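Local coordinates for protein glycosyltransferase (PDB 2IUY) that probably transfers a sugar from a nucleotide donor, as a retaining GT-B glycosyltransferase of family GT4, in the biosynthesis of the antibiotic avilamycin A, at residues Ala7-Pro12 against Glu74-Trp79. Residues are numbered along the deposited sequence; the frame is centred on the assembly and turned at random.
Sequences ALVNIP and EEIERW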
loop_
_atom_site.group_PDB
_atom_site.type_symbol
_atom_site.label_atom_id
_atom_site.label_comp_id
_atom_site.label_asym_id
_atom_site.label_seq_id
_atom_site.Cartn_x
_atom_site.Cartn_y
_atom_site.Cartn_z
ATOM N N ALA A 7 -13.921 5.620 -13.098
ATOM C CA ALA A 7 -14.559 5.184 -11.864
ATOM C C ALA A 7 -13.548 4.345 -11.115
ATOM O O ALA A 7 -13.151 3.287 -11.615
ATOM C CB ALA A 7 -15.807 4.378 -12.158
ATOM N N LEU A 8 -13.105 4.845 -9.946
ATOM C CA LEU A 8 -12.119 4.176 -9.091
ATOM C C LEU A 8 -12.869 3.555 -7.962
ATOM O O LEU A 8 -13.484 4.300 -7.212
ATOM C CB LEU A 8 -11.138 5.158 -8.445
ATOM C CG LEU A 8 -9.912 5.648 -9.186
ATOM C CD1 LEU A 8 -9.102 6.603 -8.225
ATOM C CD2 LEU A 8 -9.092 4.450 -9.749
ATOM N N VAL A 9 -12.784 2.222 -7.811
ATOM C CA VAL A 9 -13.611 1.523 -6.841
ATOM C C VAL A 9 -12.700 1.128 -5.737
ATOM O O VAL A 9 -11.846 0.247 -5.896
ATOM C CB VAL A 9 -14.383 0.242 -7.420
ATOM C CG1 VAL A 9 -15.483 -0.203 -6.445
ATOM C CG2 VAL A 9 -15.051 0.555 -8.773
ATOM N N ASN A 10 -12.863 1.819 -4.610
ATOM C CA ASN A 10 -12.175 1.497 -3.381
ATOM C C ASN A 10 -12.825 0.267 -2.804
ATOM O O ASN A 10 -14.003 -0.002 -3.079
ATOM C CB ASN A 10 -12.358 2.652 -2.378
ATOM C CG ASN A 10 -11.672 2.398 -1.064
ATOM O OD1 ASN A 10 -10.506 2.009 -1.035
ATOM N ND2 ASN A 10 -12.370 2.651 0.039
ATOM N N ILE A 11 -12.067 -0.438 -1.968
ATOM C CA ILE A 11 -12.545 -1.608 -1.216
ATOM C C ILE A 11 -13.523 -1.113 -0.133
ATOM O O ILE A 11 -13.118 -0.360 0.773
ATOM C CB ILE A 11 -11.359 -2.394 -0.565
ATOM C CG1 ILE A 11 -11.872 -3.641 0.160
ATOM C CG2 ILE A 11 -10.545 -1.492 0.443
ATOM C CD1 ILE A 11 -10.743 -4.624 0.586
ATOM N N PRO A 12 -14.825 -1.474 -0.255
ATOM C CA PRO A 12 -15.845 -0.984 0.726
ATOM C C PRO A 12 -15.749 -1.673 2.108
ATOM O O PRO A 12 -16.032 -2.865 2.236
ATOM C CB PRO A 12 -17.204 -1.248 0.023
ATOM C CG PRO A 12 -16.897 -1.819 -1.312
ATOM C CD PRO A 12 -15.425 -2.290 -1.330
ATOM N N GLU A 74 -23.722 -3.480 -3.607
ATOM C CA GLU A 74 -24.938 -3.426 -4.430
ATOM C C GLU A 74 -25.206 -2.037 -4.977
ATOM O O GLU A 74 -25.634 -1.889 -6.113
ATOM C CB GLU A 74 -26.171 -3.933 -3.629
ATOM C CG GLU A 74 -25.881 -4.189 -2.110
ATOM C CD GLU A 74 -26.962 -3.668 -1.149
ATOM O OE1 GLU A 74 -27.109 -4.293 -0.072
ATOM O OE2 GLU A 74 -27.648 -2.645 -1.453
ATOM N N GLU A 75 -24.959 -1.025 -4.150
ATOM C CA GLU A 75 -25.077 0.389 -4.540
ATOM C C GLU A 75 -24.018 0.772 -5.564
ATOM O O GLU A 75 -24.291 1.574 -6.453
ATOM C CB GLU A 75 -24.887 1.306 -3.315
ATOM C CG GLU A 75 -26.107 1.439 -2.441
ATOM C CD GLU A 75 -25.798 1.768 -0.978
ATOM O OE1 GLU A 75 -26.538 1.190 -0.142
ATOM O OE2 GLU A 75 -24.856 2.563 -0.649
ATOM N N ILE A 76 -22.805 0.239 -5.389
ATOM C CA ILE A 76 -21.733 0.468 -6.323
ATOM C C ILE A 76 -22.101 -0.194 -7.675
ATOM O O ILE A 76 -21.950 0.434 -8.706
ATOM C CB ILE A 76 -20.339 -0.049 -5.819
ATOM C CG1 ILE A 76 -19.884 0.654 -4.529
ATOM C CG2 ILE A 76 -19.268 0.116 -6.925
ATOM C CD1 ILE A 76 -18.683 -0.102 -3.831
ATOM N N GLU A 77 -22.610 -1.423 -7.661
ATOM C CA GLU A 77 -23.040 -2.087 -8.930
ATOM C C GLU A 77 -24.159 -1.361 -9.625
ATOM O O GLU A 77 -24.146 -1.230 -10.851
ATOM C CB GLU A 77 -23.496 -3.543 -8.744
ATOM C CG GLU A 77 -22.632 -4.338 -7.840
ATOM C CD GLU A 77 -23.005 -5.793 -7.814
ATOM O OE1 GLU A 77 -22.047 -6.600 -7.602
ATOM O OE2 GLU A 77 -24.233 -6.112 -7.991
ATOM N N ARG A 78 -25.120 -0.884 -8.842
ATOM C CA ARG A 78 -26.260 -0.178 -9.388
ATOM C C ARG A 78 -25.807 1.062 -10.109
ATOM O O ARG A 78 -26.276 1.313 -11.221
ATOM C CB ARG A 78 -27.249 0.144 -8.274
ATOM C CG ARG A 78 -28.573 0.784 -8.690
ATOM C CD ARG A 78 -29.568 0.678 -7.546
ATOM N NE ARG A 78 -29.789 -0.737 -7.199
ATOM C CZ ARG A 78 -29.606 -1.279 -5.988
ATOM N NH1 ARG A 78 -29.220 -0.524 -4.944
ATOM N NH2 ARG A 78 -29.827 -2.586 -5.820
ATOM N N TRP A 79 -24.879 1.809 -9.492
ATOM C CA TRP A 79 -24.314 3.057 -10.024
ATOM C C TRP A 79 -23.509 2.849 -11.311
ATOM O O TRP A 79 -23.658 3.603 -12.274
ATOM C CB TRP A 79 -23.433 3.773 -8.969
ATOM C CG TRP A 79 -23.047 5.183 -9.411
ATOM C CD1 TRP A 79 -23.768 6.358 -9.209
ATOM C CD2 TRP A 79 -21.867 5.571 -10.161
ATOM N NE1 TRP A 79 -23.100 7.422 -9.784
ATOM C CE2 TRP A 79 -21.940 6.967 -10.368
ATOM C CE3 TRP A 79 -20.756 4.869 -10.666
ATOM C CZ2 TRP A 79 -20.950 7.674 -11.074
ATOM C CZ3 TRP A 79 -19.771 5.584 -11.366
ATOM C CH2 TRP A 79 -19.891 6.969 -11.569
#
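Ile76 and Val9 meet through the methyl that each holds anti to its own backbone nitrogen: CG2 of Ile76, and CG1 of Val9 at a chi1 of -166°. In this Rossmann-like domain of the GT-B fold, the pair illustrates how a helix packs on a parallel beta-sheet through apolar side chains; no hydrogen bond joins 7-12 to 74-79. Val9 CG1 and Ile76 CG2 approach to 3.8 Å, the two side chains crossing at a slant. The other branch of Ile76 runs out nearly extended, with chi2 at 166°, and carries CD1 beyond the end of the strand. Ile76 thus straddles the point where strand becomes loop, one methyl on Val9 and the other mainly on the ring of Pro12, three residues on. Three residues farther along the helix, Trp79 presents the CZ3 edge of its indole to Ala7, whose CB lies near the ring plane, 4.2 Å from CZ3. Leu53 of the neighbouring strand 49-53 touches Ala7, Val9 and Trp79, while Val88 of strand 87-90 packs on Ala7 and Val9. Leu8, on the other face of strand 5-9, packs against helix 31-45, so the sheet is sandwiched here between helices 31-45 and 73-82. The closest approach of the two segments joins the loop to the helix: Pro12 CG comes within 3.5 Å of Ile76 CD1.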